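Local coordinates for uncharacterized protein YhfS (Escherichia coli, PDB 4J8L) that is of uncertain function but carries covalently attached pyridoxal 5'-phosphate and resembles the aminotransferase class of cofactor-dependent enzymes, at residues V283-P288 with C336-N341; P317-L322 with E348-I353; T3-S8 with A271-A276. All blocks are in the same frame, centred on the assembly; numbering follows the deposited sequence.

Overall arrangement
The three contacts share one four-stranded antiparallel sheet, with strand order 268-275, 279-285, 337-341, 318-320. Contact 1 joins the two inner strands. Contact 2 sets the edge strand 318-320 against helix 347-360, and its centre is about 10 Å from that of contact 1; the two touch through a probable hydrogen bond from Leu-318 N to Asn-341 O (2.8 Å). At the other border, contact 3 brings the N-terminal segment 3-8 onto strand 268-275. Its centre lies about 16 Å from that of contact 1, yet Arg-339 and Ala-276 link them, and about 17 Å from that of contact 2, which it does not touch. The cofactor-bearing Lys-196 belongs to none of these segments; a nickel ion sits at contact 1.

Contact 1 (V283-P288 with C336-N341); sequences VEFHQP and CAIRIN. With NI (nickel (II) ion), chain B.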
loop_
_atom_site.group_PDB
_atom_site.type_symbol
_atom_site.label_atom_id
_atom_site.label_comp_id
_atom_site.label_asym_id
_atom_site.label_seq_id
_atom_site.Cartn_x
_atom_site.Cartn_y
_atom_site.Cartn_z
ATOM N N VAL A 283 5.911 19.591 -0.460
ATOM C CA VAL A 283 6.647 20.826 -0.223
ATOM C C VAL A 283 6.353 21.831 -1.322
ATOM O O VAL A 283 6.551 21.540 -2.499
ATOM C CB VAL A 283 8.147 20.558 -0.176
ATOM C CG1 VAL A 283 8.906 21.840 0.082
ATOM C CG2 VAL A 283 8.464 19.529 0.922
ATOM N N GLU A 284 5.870 23.006 -0.926
ATOM C CA GLU A 284 5.509 24.062 -1.866
ATOM C C GLU A 284 6.467 25.230 -1.705
ATOM O O GLU A 284 6.771 25.640 -0.587
ATOM C CB GLU A 284 4.072 24.529 -1.615
ATOM C CG GLU A 284 3.565 25.608 -2.581
ATOM C CD GLU A 284 2.350 26.339 -2.046
ATOM O OE1 GLU A 284 2.185 26.401 -0.808
ATOM O OE2 GLU A 284 1.565 26.870 -2.863
ATOM N N PHE A 285 6.936 25.761 -2.831
ATOM C CA PHE A 285 7.851 26.897 -2.837
ATOM C C PHE A 285 7.115 28.205 -3.104
ATOM O O PHE A 285 6.023 28.214 -3.673
ATOM C CB PHE A 285 8.940 26.673 -3.888
ATOM C CG PHE A 285 9.656 25.364 -3.721
ATOM C CD1 PHE A 285 10.584 25.193 -2.703
ATOM C CD2 PHE A 285 9.377 24.295 -4.558
ATOM C CE1 PHE A 285 11.233 23.961 -2.522
ATOM C CE2 PHE A 285 10.020 23.074 -4.389
ATOM C CZ PHE A 285 10.950 22.909 -3.373
ATOM N N HIS A 286 7.720 29.315 -2.692
ATOM C CA HIS A 286 7.143 30.640 -2.935
ATOM C C HIS A 286 7.130 30.969 -4.420
ATOM O O HIS A 286 6.208 31.616 -4.924
ATOM C CB HIS A 286 7.941 31.714 -2.200
ATOM C CG HIS A 286 7.711 31.744 -0.722
ATOM N ND1 HIS A 286 6.554 32.241 -0.160
ATOM C CD2 HIS A 286 8.500 31.365 0.312
ATOM C CE1 HIS A 286 6.635 32.154 1.157
ATOM N NE2 HIS A 286 7.807 31.629 1.469
ATOM N N GLN A 287 8.180 30.540 -5.109
ATOM C CA GLN A 287 8.331 30.799 -6.529
ATOM C C GLN A 287 8.153 29.491 -7.288
ATOM O O GLN A 287 8.370 28.410 -6.724
ATOM C CB GLN A 287 9.715 31.394 -6.813
ATOM C CG GLN A 287 10.032 32.626 -5.992
ATOM C CD GLN A 287 9.217 33.822 -6.418
ATOM O OE1 GLN A 287 8.874 33.965 -7.592
ATOM N NE2 GLN A 287 8.892 34.688 -5.464
ATOM N N PRO A 288 7.753 29.583 -8.565
ATOM C CA PRO A 288 7.494 28.390 -9.379
ATOM C C PRO A 288 8.778 27.721 -9.853
ATOM O O PRO A 288 9.098 27.763 -11.044
ATOM C CB PRO A 288 6.708 28.949 -10.573
ATOM C CG PRO A 288 7.166 30.376 -10.684
ATOM C CD PRO A 288 7.347 30.821 -9.261
ATOM N N CYS A 336 4.861 24.695 -8.550
ATOM C CA CYS A 336 5.288 25.208 -7.251
ATOM C C CYS A 336 5.602 24.148 -6.186
ATOM O O CYS A 336 6.281 24.443 -5.204
ATOM C CB CYS A 336 4.203 26.117 -6.688
ATOM S SG CYS A 336 3.706 27.447 -7.825
ATOM N N ALA A 337 5.088 22.934 -6.349
ATOM C CA ALA A 337 5.193 21.949 -5.267
ATOM C C ALA A 337 5.677 20.587 -5.737
ATOM O O ALA A 337 5.503 20.222 -6.904
ATOM C CB ALA A 337 3.857 21.818 -4.551
ATOM N N ILE A 338 6.277 19.840 -4.813
ATOM C CA ILE A 338 6.830 18.529 -5.115
ATOM C C ILE A 338 6.467 17.543 -4.009
ATOM O O ILE A 338 6.072 17.953 -2.915
ATOM C CB ILE A 338 8.364 18.587 -5.241
ATOM C CG1 ILE A 338 8.997 19.010 -3.912
ATOM C CG2 ILE A 338 8.755 19.558 -6.366
ATOM C CD1 ILE A 338 10.516 18.821 -3.863
ATOM N N ARG A 339 6.596 16.251 -4.304
ATOM C CA ARG A 339 6.497 15.211 -3.281
ATOM C C ARG A 339 7.887 14.731 -2.888
ATOM O O ARG A 339 8.758 14.579 -3.740
ATOM C CB ARG A 339 5.694 14.009 -3.785
ATOM C CG ARG A 339 4.182 14.215 -3.776
ATOM C CD ARG A 339 3.448 12.960 -4.251
ATOM N NE ARG A 339 3.659 12.707 -5.677
ATOM C CZ ARG A 339 3.113 11.702 -6.354
ATOM N NH1 ARG A 339 2.308 10.835 -5.741
ATOM N NH2 ARG A 339 3.370 11.557 -7.647
ATOM N N ILE A 340 8.084 14.487 -1.595
ATOM C CA ILE A 340 9.327 13.880 -1.119
ATOM C C ILE A 340 9.034 12.657 -0.263
ATOM O O ILE A 340 8.329 12.759 0.742
ATOM C CB ILE A 340 10.169 14.854 -0.278
ATOM C CG1 ILE A 340 10.573 16.072 -1.103
ATOM C CG2 ILE A 340 11.459 14.163 0.208
ATOM C CD1 ILE A 340 11.364 17.086 -0.308
ATOM N N ASN A 341 9.559 11.507 -0.683
ATOM C CA ASN A 341 9.502 10.294 0.132
ATOM C C ASN A 341 10.928 10.026 0.588
ATOM O O ASN A 341 11.780 9.646 -0.220
ATOM C CB ASN A 341 8.968 9.128 -0.692
ATOM C CG ASN A 341 8.715 7.878 0.148
ATOM O OD1 ASN A 341 9.390 7.641 1.147
ATOM N ND2 ASN A 341 7.737 7.076 -0.266
HETATM NI NI NI B . 4.600 29.212 -6.788
HETATM O O HOH W 1 3.311 29.254 -5.503
HETATM O O HOH W 2 3.613 30.519 -8.048
#
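Val-283 and Ile-338 face each other as an antiparallel hydrogen-bonded pair between the two inner strands of the sheet, 279-285 and 337-341. Val-283 N donates to Ile-338 O at 3.0 Å, and Ile-338 N returns a bond to Val-283 O at 2.9 Å. Further along, Phe-285 N reaches Cys-336 O at 2.8 Å in a nearly straight bond (171° at the hydrogen).

On the face bearing Val-283, Ile-338 holds CG1 between its backbone N and carbonyl carbon (chi1 63°). Ile-338 CG1 thereby lies 4.1 Å from Val-283 CB and carries CD1 on to the edge of the Phe-285 ring, near the ring plane at CZ. Val-283 CG2 meets Ile-340 CD1 at 4.0 Å, and helix 290-299 packs against Phe-285 and Ile-338. On the other face, Glu-284 and Ala-337 form a non-hydrogen-bonded pair, CB to CB 4.0 Å, and the extended glutamate chain takes OE1 to a hydrogen bond with Ser-270.

Where the strand pair ends, Cys-336 turns SG to the side of its own backbone N (chi1 -54°) and binds nickel at 2.2 Å. The ion also carries a water at 2.1 Å; a second water is modelled doubtfully close. Such coordination would favour the thiolate form of Cys-336; with Cys-336 the protein ligand in this contact, and a crystal neighbour touching it, the site may owe something to the crystal.

Contact 2 (P317-L322 with E348-I353); sequences PLFYRL and ETVLRI
The ring of Phe-319 points its CZ edge at helix 347-360, with Val-350 O lying in the ring plane 3.8 Å from CZ. Ile-353 CG2 approaches the same end of the ring obliquely, 3.9 Å from CZ, and Val-350 adds its own CG1, 3.8 Å from CZ. Away from the helix, and within segment 317-322, Arg-321 CG sits 4.0 Å above the plane of the Tyr-320 ring, over its centre.

Val-350 uses both branches: CG1, anti to the backbone N (chi1 172°), meets the phenyl ring, while CG2 touches Pro-317 CB at 4.0 Å. Ile-353 divides its work likewise, sending CG2 to Phe-319 and CD1 to Pro-317 CG at 4.1 Å. These two residues, three apart on one side of the helix, seat the C-terminal helix 347-360 against the edge strand 318-320 of the antiparallel sheet, an alpha/beta arrangement consistent with the small domain of aminotransferase-like enzymes. Replacing Phe-319 by an alanine would probably open a gap between strand and helix and leave Val-350 CG1 and Ile-353 CG2 without their aromatic partner. Ile-338 and Ile-340 of strand 337-341, with Leu-294 and Ala-297 of helix 290-299, also touch the Phe-319 side chain.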
loop_
_atom_site.group_PDB
_atom_site.type_symbol
_atom_site.label_atom_id
_atom_site.label_comp_id
_atom_site.label_asym_id
_atom_site.label_seq_id
_atom_site.Cartn_x
_atom_site.Cartn_y
_atom_site.Cartn_z
ATOM N N PRO A 317 16.383 9.344 -1.016
ATOM C CA PRO A 317 15.031 9.912 -0.983
ATOM C C PRO A 317 14.517 10.160 -2.394
ATOM O O PRO A 317 15.304 10.500 -3.287
ATOM C CB PRO A 317 15.242 11.247 -0.256
ATOM C CG PRO A 317 16.655 11.636 -0.612
ATOM C CD PRO A 317 17.414 10.323 -0.624
ATOM N N LEU A 318 13.207 10.004 -2.585
ATOM C CA LEU A 318 12.569 10.318 -3.857
ATOM C C LEU A 318 12.073 11.763 -3.815
ATOM O O LEU A 318 11.326 12.120 -2.910
ATOM C CB LEU A 318 11.386 9.383 -4.088
ATOM C CG LEU A 318 10.415 9.655 -5.244
ATOM C CD1 LEU A 318 11.058 9.356 -6.591
ATOM C CD2 LEU A 318 9.168 8.801 -5.037
ATOM N N PHE A 319 12.515 12.574 -4.776
ATOM C CA PHE A 319 11.983 13.935 -5.004
ATOM C C PHE A 319 11.255 13.838 -6.342
ATOM O O PHE A 319 11.898 13.580 -7.366
ATOM C CB PHE A 319 13.114 14.958 -5.152
ATOM C CG PHE A 319 13.753 15.415 -3.853
ATOM C CD1 PHE A 319 14.157 14.507 -2.877
ATOM C CD2 PHE A 319 14.023 16.766 -3.656
ATOM C CE1 PHE A 319 14.784 14.955 -1.711
ATOM C CE2 PHE A 319 14.637 17.225 -2.502
ATOM C CZ PHE A 319 15.028 16.318 -1.524
ATOM N N TYR A 320 9.930 14.029 -6.343
ATOM C CA TYR A 320 9.096 13.638 -7.475
ATOM C C TYR A 320 8.009 14.673 -7.736
ATOM O O TYR A 320 7.664 15.459 -6.857
ATOM C CB TYR A 320 8.434 12.281 -7.177
ATOM C CG TYR A 320 7.929 11.508 -8.380
ATOM C CD1 TYR A 320 8.668 11.457 -9.562
ATOM C CD2 TYR A 320 6.731 10.808 -8.326
ATOM C CE1 TYR A 320 8.212 10.743 -10.665
ATOM C CE2 TYR A 320 6.264 10.093 -9.421
ATOM C CZ TYR A 320 7.011 10.062 -10.589
ATOM O OH TYR A 320 6.565 9.345 -11.680
ATOM N N ARG A 321 7.465 14.650 -8.947
ATOM C CA ARG A 321 6.306 15.468 -9.271
ATOM C C ARG A 321 5.074 15.076 -8.445
ATOM O O ARG A 321 5.045 14.034 -7.796
ATOM C CB ARG A 321 5.990 15.354 -10.770
ATOM C CG ARG A 321 5.713 13.926 -11.235
ATOM C CD ARG A 321 5.621 13.839 -12.759
ATOM N NE ARG A 321 4.947 12.618 -13.201
ATOM C CZ ARG A 321 5.563 11.549 -13.702
ATOM N NH1 ARG A 321 6.883 11.532 -13.834
ATOM N NH2 ARG A 321 4.852 10.492 -14.074
ATOM N N LEU A 322 4.052 15.925 -8.481
ATOM C CA LEU A 322 2.783 15.634 -7.822
ATOM C C LEU A 322 2.004 14.565 -8.587
ATOM O O LEU A 322 2.272 14.306 -9.761
ATOM C CB LEU A 322 1.945 16.913 -7.719
ATOM C CG LEU A 322 2.652 18.090 -7.042
ATOM C CD1 LEU A 322 1.799 19.348 -7.089
ATOM C CD2 LEU A 322 3.010 17.734 -5.598
ATOM N N GLU A 348 18.286 15.402 7.665
ATOM C CA GLU A 348 19.341 16.360 7.364
ATOM C C GLU A 348 19.812 16.226 5.918
ATOM O O GLU A 348 20.155 17.223 5.274
ATOM C CB GLU A 348 20.500 16.243 8.352
ATOM C CG GLU A 348 20.113 16.482 9.807
ATOM C CD GLU A 348 19.645 17.905 10.092
ATOM O OE1 GLU A 348 19.807 18.792 9.224
ATOM O OE2 GLU A 348 19.114 18.137 11.200
ATOM N N THR A 349 19.811 14.998 5.404
ATOM C CA THR A 349 20.142 14.756 4.003
ATOM C C THR A 349 19.097 15.374 3.076
ATOM O O THR A 349 19.436 16.017 2.085
ATOM C CB THR A 349 20.265 13.245 3.712
ATOM O OG1 THR A 349 21.449 12.743 4.343
ATOM C CG2 THR A 349 20.344 12.961 2.216
ATOM N N VAL A 350 17.822 15.185 3.395
ATOM C CA VAL A 350 16.768 15.746 2.554
ATOM C C VAL A 350 16.847 17.269 2.559
ATOM O O VAL A 350 16.741 17.914 1.504
ATOM C CB VAL A 350 15.369 15.282 3.006
ATOM C CG1 VAL A 350 14.278 16.027 2.237
ATOM C CG2 VAL A 350 15.227 13.775 2.802
ATOM N N LEU A 351 17.068 17.838 3.740
ATOM C CA LEU A 351 17.175 19.292 3.877
ATOM C C LEU A 351 18.373 19.825 3.094
ATOM O O LEU A 351 18.281 20.863 2.428
ATOM C CB LEU A 351 17.278 19.673 5.356
ATOM C CG LEU A 351 17.092 21.111 5.811
ATOM C CD1 LEU A 351 15.669 21.558 5.529
ATOM C CD2 LEU A 351 17.395 21.206 7.295
ATOM N N ARG A 352 19.492 19.109 3.165
ATOM C CA ARG A 352 20.690 19.520 2.450
ATOM C C ARG A 352 20.474 19.485 0.940
ATOM O O ARG A 352 20.823 20.424 0.231
ATOM C CB ARG A 352 21.886 18.644 2.827
ATOM C CG ARG A 352 23.171 19.022 2.074
ATOM C CD ARG A 352 24.344 18.099 2.425
ATOM N NE ARG A 352 24.073 16.695 2.104
ATOM C CZ ARG A 352 24.052 16.201 0.869
ATOM N NH1 ARG A 352 24.273 16.997 -0.174
ATOM N NH2 ARG A 352 23.786 14.912 0.673
ATOM N N ILE A 353 19.900 18.396 0.445
ATOM C CA ILE A 353 19.644 18.293 -0.986
ATOM C C ILE A 353 18.687 19.400 -1.425
ATOM O O ILE A 353 18.880 20.029 -2.475
ATOM C CB ILE A 353 19.081 16.901 -1.362
ATOM C CG1 ILE A 353 20.154 15.832 -1.154
ATOM C CG2 ILE A 353 18.618 16.891 -2.812
ATOM C CD1 ILE A 353 19.607 14.411 -1.309
#

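Contact 3 (T3-S8 with A271-A276); sequences TFPLQS and AVIANA. With ACY (acetic acid), chain E.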
loop_
_atom_site.group_PDB
_atom_site.type_symbol
_atom_site.label_atom_id
_atom_site.label_comp_id
_atom_site.label_asym_id
_atom_site.label_seq_id
_atom_site.Cartn_x
_atom_site.Cartn_y
_atom_site.Cartn_z
ATOM N N THR A 3 -4.934 17.726 5.511
ATOM C CA THR A 3 -4.892 16.311 5.179
ATOM C C THR A 3 -5.180 15.464 6.410
ATOM O O THR A 3 -5.117 15.946 7.540
ATOM C CB THR A 3 -3.526 15.890 4.579
ATOM O OG1 THR A 3 -2.512 15.950 5.589
ATOM C CG2 THR A 3 -3.137 16.795 3.409
ATOM N N PHE A 4 -5.495 14.196 6.178
ATOM C CA PHE A 4 -5.741 13.255 7.264
ATOM C C PHE A 4 -4.938 11.992 7.019
ATOM O O PHE A 4 -5.497 10.952 6.665
ATOM C CB PHE A 4 -7.228 12.917 7.345
ATOM C CG PHE A 4 -8.109 14.118 7.513
ATOM C CD1 PHE A 4 -8.418 14.589 8.777
ATOM C CD2 PHE A 4 -8.618 14.786 6.409
ATOM C CE1 PHE A 4 -9.230 15.697 8.937
ATOM C CE2 PHE A 4 -9.437 15.897 6.563
ATOM C CZ PHE A 4 -9.739 16.352 7.828
ATOM N N PRO A 5 -3.614 12.079 7.206
ATOM C CA PRO A 5 -2.760 10.921 6.933
ATOM C C PRO A 5 -3.030 9.753 7.874
ATOM O O PRO A 5 -3.560 9.936 8.974
ATOM C CB PRO A 5 -1.340 11.463 7.140
ATOM C CG PRO A 5 -1.494 12.709 7.936
ATOM C CD PRO A 5 -2.842 13.270 7.605
ATOM N N LEU A 6 -2.679 8.554 7.424
ATOM C CA LEU A 6 -2.791 7.362 8.253
ATOM C C LEU A 6 -1.853 7.494 9.439
ATOM O O LEU A 6 -0.855 8.214 9.375
ATOM C CB LEU A 6 -2.431 6.120 7.439
ATOM C CG LEU A 6 -3.289 5.913 6.189
ATOM C CD1 LEU A 6 -2.873 4.615 5.494
ATOM C CD2 LEU A 6 -4.761 5.886 6.554
ATOM N N GLN A 7 -2.177 6.790 10.521
ATOM C CA GLN A 7 -1.405 6.861 11.755
ATOM C C GLN A 7 -0.210 5.905 11.719
ATOM O O GLN A 7 -0.389 4.685 11.697
ATOM C CB GLN A 7 -2.318 6.520 12.940
ATOM C CG GLN A 7 -1.626 6.530 14.297
ATOM C CD GLN A 7 -1.177 7.914 14.720
ATOM O OE1 GLN A 7 -0.003 8.130 15.026
ATOM N NE2 GLN A 7 -2.112 8.858 14.754
ATOM N N SER A 8 1.004 6.461 11.727
ATOM C CA SER A 8 2.222 5.659 11.648
ATOM C C SER A 8 2.488 4.893 12.941
ATOM O O SER A 8 2.152 5.353 14.032
ATOM C CB SER A 8 3.434 6.556 11.369
ATOM O OG SER A 8 3.277 7.305 10.175
ATOM N N ALA A 271 4.596 23.303 3.897
ATOM C CA ALA A 271 4.935 21.891 3.892
ATOM C C ALA A 271 3.905 21.137 4.707
ATOM O O ALA A 271 3.464 21.617 5.747
ATOM C CB ALA A 271 6.333 21.669 4.468
ATOM N N VAL A 272 3.514 19.963 4.228
ATOM C CA VAL A 272 2.550 19.143 4.943
ATOM C C VAL A 272 2.907 17.679 4.722
ATOM O O VAL A 272 3.534 17.330 3.718
ATOM C CB VAL A 272 1.098 19.441 4.464
ATOM C CG1 VAL A 272 0.903 19.000 3.027
ATOM C CG2 VAL A 272 0.069 18.771 5.369
ATOM N N ILE A 273 2.565 16.833 5.687
ATOM C CA ILE A 273 2.599 15.397 5.470
ATOM C C ILE A 273 1.230 14.958 4.976
ATOM O O ILE A 273 0.203 15.354 5.532
ATOM C CB ILE A 273 2.955 14.651 6.759
ATOM C CG1 ILE A 273 4.435 14.867 7.072
ATOM C CG2 ILE A 273 2.667 13.162 6.618
ATOM C CD1 ILE A 273 4.878 14.262 8.381
ATOM N N ALA A 274 1.221 14.156 3.918
ATOM C CA ALA A 274 -0.021 13.669 3.353
ATOM C C ALA A 274 0.147 12.244 2.855
ATOM O O ALA A 274 1.240 11.841 2.471
ATOM C CB ALA A 274 -0.456 14.562 2.212
ATOM N N ASN A 275 -0.944 11.492 2.846
ATOM C CA ASN A 275 -0.959 10.229 2.128
ATOM C C ASN A 275 -1.268 10.505 0.665
ATOM O O ASN A 275 -2.425 10.716 0.285
ATOM C CB ASN A 275 -1.970 9.269 2.733
ATOM C CG ASN A 275 -1.349 8.390 3.794
ATOM O OD1 ASN A 275 -1.291 8.764 4.967
ATOM N ND2 ASN A 275 -0.863 7.220 3.383
ATOM N N ALA A 276 -0.215 10.547 -0.145
ATOM C CA ALA A 276 -0.342 10.930 -1.545
ATOM C C ALA A 276 0.460 10.029 -2.492
ATOM O O ALA A 276 1.397 10.491 -3.128
ATOM C CB ALA A 276 0.094 12.389 -1.713
HETATM C C ACY E . 2.700 5.617 7.247
HETATM O O ACY E . 2.808 5.463 6.010
HETATM O OXT ACY E . 3.641 6.013 7.983
HETATM C CH3 ACY E . 1.374 5.297 7.878
#
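Val-272 meets Thr-3 tip to tip, its CG2 lying 3.8 Å from Thr-3 OG1. The next residue, Ile-273, makes the first polar link: its carbonyl O accepts a hydrogen bond from Thr-3 OG1 at 2.8 Å, the donor lying in the carbonyl plane. Thr-3 can reach it because OG1 stands between its own backbone N and carbonyl carbon (chi1 69°). The Ile-273 side chain turns away toward Leu-257 of helix 229-261, though its CG2 still brushes Pro-5 CB at 4.4 Å. The same threonine torsion leaves Thr-3 CG2 to meet the methyl group of Ala-274, 3.7 Å from its CB.

Asn-275 carries the second link. Its OD1 accepts from Leu-6 N at 2.8 Å, the donor standing 38° out of the amide plane, and also lies 3.3 Å from Pro-5 CA. Because ND2 donates to Gln-277 O, the amide is held at both ends, which should fix its rotation. The Leu-6 side chain crosses the amide at about a right angle, with CG beside OD1 and ND2. Beyond it, Ala-276 O receives a hydrogen bond from Arg-339.

An acetate, probably from the crystallisation liquor, lies beside segment 3-8: Ser-8 OG donates to its OXT at 2.6 Å, and Lys-279 bonds both Ser-8 OG and Leu-6 O.

Residues 3-6 run at 49° to residues 272-275 and are tied to the strand by two bonds, each between a side chain and a backbone atom, and not by strand pairing. An N-terminal segment that packs on the C-terminal sheet before entering the first long helix, here 11-28, is consistent with the small domain of fold-type I pyridoxal-phosphate enzymes, to which both chain ends contribute.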